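Protein YiiM (Escherichia coli, PDB 1O65) is of unproven function but may bind molybdenum, probably as a cofactor, and act as an oxidoreductase on nitrogenous compounds. Local coordinates at residues A[18-23]-A[37-42]; A[44-49]-A[164-169]. All coordinates share one frame; numbering follows the deposited sequence.

Interaction 1 of 2, residues A[18-23]-A[37-42]; sequences DVYTGK and KIQVDG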
loop_
_atom_site.group_PDB
_atom_site.type_symbol
_atom_site.label_atom_id
_atom_site.label_comp_id
_atom_site.label_asym_id
_atom_site.label_seq_id
_atom_site.Cartn_x
_atom_site.Cartn_y
_atom_site.Cartn_z
ATOM N N ASP A 18 -2.543 -12.948 -6.242
ATOM C CA ASP A 18 -3.248 -12.679 -7.496
ATOM C C ASP A 18 -2.748 -11.318 -8.000
ATOM O O ASP A 18 -2.604 -10.394 -7.188
ATOM C CB ASP A 18 -4.760 -12.630 -7.243
ATOM C CG ASP A 18 -5.316 -14.010 -6.944
ATOM O OD1 ASP A 18 -4.743 -15.001 -7.467
ATOM O OD2 ASP A 18 -6.308 -14.120 -6.218
ATOM N N VAL A 19 -2.486 -11.220 -9.283
ATOM C CA VAL A 19 -1.913 -10.079 -9.959
ATOM C C VAL A 19 -2.889 -9.408 -10.907
ATOM O O VAL A 19 -3.596 -10.085 -11.661
ATOM C CB VAL A 19 -0.703 -10.541 -10.828
ATOM C CG1 VAL A 19 0.034 -9.335 -11.404
ATOM C CG2 VAL A 19 0.214 -11.457 -10.064
ATOM N N TYR A 20 -3.007 -8.089 -10.844
ATOM C CA TYR A 20 -3.912 -7.331 -11.686
ATOM C C TYR A 20 -3.206 -6.132 -12.311
ATOM O O TYR A 20 -2.335 -5.522 -11.689
ATOM C CB TYR A 20 -5.148 -6.794 -10.963
ATOM C CG TYR A 20 -6.006 -7.855 -10.303
ATOM C CD1 TYR A 20 -5.630 -8.372 -9.073
ATOM C CD2 TYR A 20 -7.154 -8.357 -10.912
ATOM C CE1 TYR A 20 -6.371 -9.360 -8.458
ATOM C CE2 TYR A 20 -7.912 -9.337 -10.296
ATOM C CZ TYR A 20 -7.526 -9.829 -9.072
ATOM O OH TYR A 20 -8.251 -10.793 -8.421
ATOM N N THR A 21 -3.473 -5.868 -13.585
ATOM C CA THR A 21 -2.909 -4.719 -14.258
ATOM C C THR A 21 -3.977 -4.138 -15.204
ATOM O O THR A 21 -4.943 -4.813 -15.532
ATOM C CB THR A 21 -1.658 -4.986 -15.098
ATOM O OG1 THR A 21 -2.027 -5.816 -16.204
ATOM C CG2 THR A 21 -0.524 -5.617 -14.318
ATOM N N GLY A 22 -3.764 -2.895 -15.581
ATOM C CA GLY A 22 -4.627 -2.175 -16.491
ATOM C C GLY A 22 -4.081 -0.774 -16.750
ATOM O O GLY A 22 -3.035 -0.405 -16.229
ATOM N N LYS A 23 -4.784 -0.041 -17.597
ATOM C CA LYS A 23 -4.438 1.347 -17.916
ATOM C C LYS A 23 -5.510 2.229 -17.227
ATOM O O LYS A 23 -6.510 1.579 -16.817
ATOM C CB LYS A 23 -4.449 1.607 -19.413
ATOM N N LYS A 37 -8.821 -2.977 -13.364
ATOM C CA LYS A 37 -7.661 -3.730 -13.798
ATOM C C LYS A 37 -8.050 -5.188 -14.060
ATOM O O LYS A 37 -8.911 -5.743 -13.390
ATOM C CB LYS A 37 -6.580 -3.720 -12.712
ATOM C CG LYS A 37 -6.056 -2.343 -12.376
ATOM C CD LYS A 37 -5.360 -2.343 -11.025
ATOM C CE LYS A 37 -3.898 -1.959 -11.186
ATOM N NZ LYS A 37 -3.780 -0.662 -11.925
ATOM N N ILE A 38 -7.346 -5.832 -14.968
ATOM C CA ILE A 38 -7.654 -7.217 -15.316
ATOM C C ILE A 38 -6.624 -8.203 -14.786
ATOM O O ILE A 38 -5.421 -7.970 -14.847
ATOM C CB ILE A 38 -7.781 -7.342 -16.852
ATOM C CG1 ILE A 38 -8.999 -6.546 -17.341
ATOM C CG2 ILE A 38 -7.926 -8.795 -17.258
ATOM C CD1 ILE A 38 -8.689 -5.120 -17.740
ATOM N N GLN A 39 -7.099 -9.338 -14.263
ATOM C CA GLN A 39 -6.221 -10.375 -13.749
ATOM C C GLN A 39 -5.265 -10.936 -14.802
ATOM O O GLN A 39 -5.609 -11.172 -15.956
ATOM C CB GLN A 39 -7.025 -11.526 -13.118
ATOM C CG GLN A 39 -6.174 -12.497 -12.342
ATOM C CD GLN A 39 -6.845 -13.374 -11.331
ATOM O OE1 GLN A 39 -8.031 -13.697 -11.365
ATOM N NE2 GLN A 39 -6.078 -13.829 -10.331
ATOM N N VAL A 40 -4.013 -11.068 -14.412
ATOM C CA VAL A 40 -2.928 -11.594 -15.249
ATOM C C VAL A 40 -2.666 -13.026 -14.794
ATOM O O VAL A 40 -2.499 -13.267 -13.595
ATOM C CB VAL A 40 -1.683 -10.711 -15.097
ATOM C CG1 VAL A 40 -0.438 -11.299 -15.726
ATOM C CG2 VAL A 40 -1.980 -9.335 -15.695
ATOM N N ASP A 41 -2.616 -13.976 -15.722
ATOM C CA ASP A 41 -2.465 -15.372 -15.321
ATOM C C ASP A 41 -1.078 -15.934 -15.522
ATOM O O ASP A 41 -0.722 -16.897 -14.832
ATOM C CB ASP A 41 -3.475 -16.245 -16.097
ATOM C CG ASP A 41 -4.885 -15.902 -15.643
ATOM O OD1 ASP A 41 -5.063 -15.814 -14.403
ATOM O OD2 ASP A 41 -5.774 -15.693 -16.495
ATOM N N GLY A 42 -0.350 -15.387 -16.476
ATOM C CA GLY A 42 0.993 -15.871 -16.754
ATOM C C GLY A 42 2.050 -14.972 -16.126
ATOM O O GLY A 42 1.773 -14.138 -15.266
HETATM O O HOH W 1 -3.437 -13.486 -11.041
#
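Gln39 CG lies over one face of the Tyr20 ring, with the side-chain amide turned only 19° from the plane of the ring, and Gln39 CB touches Tyr20 CE2 at 3.7 Å. With CG anti to the backbone N (chi1 -169°) and the chain extended beyond it, the glutamine crosses the tyrosine at a slant, its NE2 ending beside Asp18. There its NE2 donates to a water at 2.8 Å. The same water accepts from Val19 N and donates to Val40 O, at 2.7 Å, so it ties the two strands together. Asp18 also sends its OD2 to a salt bridge with Arg74.

At the other end of Tyr20, Lys37 CB packs against Tyr20 CB at 3.8 Å; the lysine chain then bends at chi3 and chi4, and its NZ forms a salt bridge with Asp54. Thr21 and Val40 meet on the reverse face of the sheet, Thr21 OG1 lying 3.6 Å from Val40 CG2.

Between these layers the antiparallel backbones join through Thr21 N to Ile38 O, Ile38 N to Thr21 O at 2.7 Å, and Val40 N to Val19 O. The chemistry is thus divided: backbone bonds set the pairing, the aliphatic part of Gln39 packs on one face of the ring, and the polar ends of Asp18, Lys37 and Gln39 are engaged by an arginine, an aspartate and a water.

Interaction 2 of 2, residues A[44-49]-A[164-169]; sequences LMLTEL and GKVSAD
Leu44 and Val166 meet through branches set by their first torsions: Leu44 CG stands between its backbone N and carbonyl carbon (chi1 66°), and Val166 CG2 takes the equivalent place on its own residue. Leu44 CD2 thereby comes to 3.9 Å from Val166 CG2, and that methyl also sits close to the carbonyl of the residue it faces, 3.2 Å from Leu44 O. The other valine branch, CG1, turns to the second leucine and touches Leu46 CB at 3.9 Å, so Val166 is wedged against both leucines on one face of the sheet. Leu51 touches all three side chains, while Trp118 and Ala121 pack on Leu46 and Val166, which adds further apolar cover to this face.

On the reverse face Met45 bends at chi2 and folds back across the partner strand. Its CE lies 3.5 Å from Gly164 N and its SD 3.6 Å from Gly164 C, so the thioether packs directly on the glycine backbone. Lys165 also points to this side, where its NZ makes a long, weak ion pair with Glu43.

Four backbone hydrogen bonds hold the strands together. Leu44 and Val166 exchange a reciprocal pair, with Val166 N to Leu44 O at 2.9 Å. Leu46 and Gly164 form the second such pair; Leu46 N reaches Gly164 O at 2.8 Å from above the carbonyl plane, whereas Gly164 N lies in the plane of the Leu46 carbonyl. Ser167 OG accepts from Asp169 N, two residues on, in an ST turn. This is strongly twisted antiparallel pairing, with hydrogen-bonded pairs on either side of the non-hydrogen-bonded Met45 and Lys165. It joins strand 43-47 to the outer strand 164-167 of a three-stranded sheet in the beta-rich MOSC domain, where Lys165 also shares a backbone bond with Glu120.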
loop_
_atom_site.group_PDB
_atom_site.type_symbol
_atom_site.label_atom_id
_atom_site.label_comp_id
_atom_site.label_asym_id
_atom_site.label_seq_id
_atom_site.Cartn_x
_atom_site.Cartn_y
_atom_site.Cartn_z
ATOM N N LEU A 44 5.099 -12.089 -16.218
ATOM C CA LEU A 44 5.364 -10.780 -16.763
ATOM C C LEU A 44 6.542 -10.124 -16.026
ATOM O O LEU A 44 6.919 -10.431 -14.898
ATOM C CB LEU A 44 4.157 -9.864 -16.787
ATOM C CG LEU A 44 3.518 -9.391 -15.495
ATOM C CD1 LEU A 44 2.211 -8.660 -15.767
ATOM C CD2 LEU A 44 3.272 -10.532 -14.506
ATOM N N MET A 45 7.158 -9.195 -16.728
ATOM C CA MET A 45 8.300 -8.444 -16.287
ATOM C C MET A 45 7.911 -7.332 -15.318
ATOM O O MET A 45 6.941 -6.585 -15.525
ATOM C CB MET A 45 8.988 -7.865 -17.533
ATOM C CG MET A 45 10.321 -7.212 -17.248
ATOM S SD MET A 45 11.534 -8.315 -16.472
ATOM C CE MET A 45 12.579 -7.055 -15.724
ATOM N N LEU A 46 8.563 -7.330 -14.153
ATOM C CA LEU A 46 8.317 -6.247 -13.192
ATOM C C LEU A 46 9.500 -5.276 -13.318
ATOM O O LEU A 46 10.643 -5.671 -13.040
ATOM C CB LEU A 46 8.150 -6.747 -11.766
ATOM C CG LEU A 46 8.261 -5.714 -10.645
ATOM C CD1 LEU A 46 7.304 -4.535 -10.816
ATOM C CD2 LEU A 46 8.044 -6.342 -9.273
ATOM N N THR A 47 9.228 -4.071 -13.803
ATOM C CA THR A 47 10.300 -3.083 -13.975
ATOM C C THR A 47 10.314 -2.093 -12.828
ATOM O O THR A 47 9.407 -2.084 -11.998
ATOM C CB THR A 47 10.189 -2.339 -15.321
ATOM O OG1 THR A 47 11.407 -1.574 -15.506
ATOM C CG2 THR A 47 9.038 -1.369 -15.376
ATOM N N GLU A 48 11.265 -1.182 -12.787
ATOM C CA GLU A 48 11.376 -0.168 -11.758
ATOM C C GLU A 48 10.059 0.535 -11.446
ATOM O O GLU A 48 9.718 0.781 -10.304
ATOM C CB GLU A 48 12.354 0.931 -12.231
ATOM C CG GLU A 48 12.403 2.125 -11.280
ATOM C CD GLU A 48 13.461 3.141 -11.652
ATOM O OE1 GLU A 48 13.257 3.886 -12.636
ATOM O OE2 GLU A 48 14.498 3.232 -10.964
ATOM N N LEU A 49 9.359 0.951 -12.494
ATOM C CA LEU A 49 8.140 1.707 -12.404
ATOM C C LEU A 49 6.870 0.898 -12.252
ATOM O O LEU A 49 5.812 1.468 -12.024
ATOM C CB LEU A 49 8.051 2.590 -13.678
ATOM C CG LEU A 49 9.145 3.664 -13.786
ATOM C CD1 LEU A 49 8.905 4.509 -15.040
ATOM C CD2 LEU A 49 9.157 4.535 -12.539
ATOM N N GLY A 164 12.499 -7.919 -12.384
ATOM C CA GLY A 164 12.594 -9.298 -12.850
ATOM C C GLY A 164 11.251 -9.904 -13.216
ATOM O O GLY A 164 10.199 -9.277 -13.052
ATOM N N LYS A 165 11.278 -11.108 -13.782
ATOM C CA LYS A 165 10.067 -11.813 -14.133
ATOM C C LYS A 165 9.403 -12.273 -12.827
ATOM O O LYS A 165 10.076 -12.691 -11.895
ATOM C CB LYS A 165 10.306 -13.038 -15.008
ATOM C CG LYS A 165 10.129 -12.856 -16.501
ATOM C CD LYS A 165 10.296 -14.203 -17.202
ATOM C CE LYS A 165 10.416 -14.072 -18.702
ATOM N NZ LYS A 165 9.516 -13.032 -19.267
ATOM N N VAL A 166 8.100 -12.092 -12.781
ATOM C CA VAL A 166 7.273 -12.445 -11.638
ATOM C C VAL A 166 6.023 -13.118 -12.214
ATOM O O VAL A 166 5.891 -13.130 -13.450
ATOM C CB VAL A 166 6.815 -11.178 -10.875
ATOM C CG1 VAL A 166 7.979 -10.384 -10.293
ATOM C CG2 VAL A 166 6.004 -10.277 -11.803
ATOM N N SER A 167 5.147 -13.649 -11.375
ATOM C CA SER A 167 3.929 -14.234 -11.904
ATOM C C SER A 167 2.942 -14.531 -10.790
ATOM O O SER A 167 3.250 -14.570 -9.604
ATOM C CB SER A 167 4.217 -15.477 -12.750
ATOM O OG SER A 167 4.361 -16.640 -11.949
ATOM N N ALA A 168 1.720 -14.847 -11.195
ATOM C CA ALA A 168 0.626 -15.201 -10.308
ATOM C C ALA A 168 0.955 -16.523 -9.618
ATOM O O ALA A 168 0.419 -16.814 -8.551
ATOM C CB ALA A 168 -0.671 -15.324 -11.078
ATOM N N ASP A 169 1.855 -17.286 -10.229
ATOM C CA ASP A 169 2.289 -18.554 -9.695
ATOM C C ASP A 169 3.338 -18.437 -8.614
ATOM O O ASP A 169 3.351 -19.310 -7.746
ATOM C CB ASP A 169 2.801 -19.477 -10.827
ATOM C CG ASP A 169 1.572 -19.891 -11.634
ATOM O OD1 ASP A 169 0.606 -20.328 -10.974
ATOM O OD2 ASP A 169 1.586 -19.710 -12.863
#

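Interactions 1 and 2 follow one another along the chain, since strand 38-40 leads through Asp41 and Gly42 into strand 43-47. Their centres lie about 11 Å apart, and each is about 17 Å from the centre of the chain, on the same side of it. They belong to two different sheets that meet around Ser167 and Ala168: Ala168 CB packs 3.7 Å from Val40 O, Val19 CG2 lies 3.8 Å from Ala168 CA, and Ser167 CB sits 3.8 Å from Gly42 O. Leu51 extends the junction, touching Val19 and Thr21 of interaction 1 as well as the leucines and valine of interaction 2.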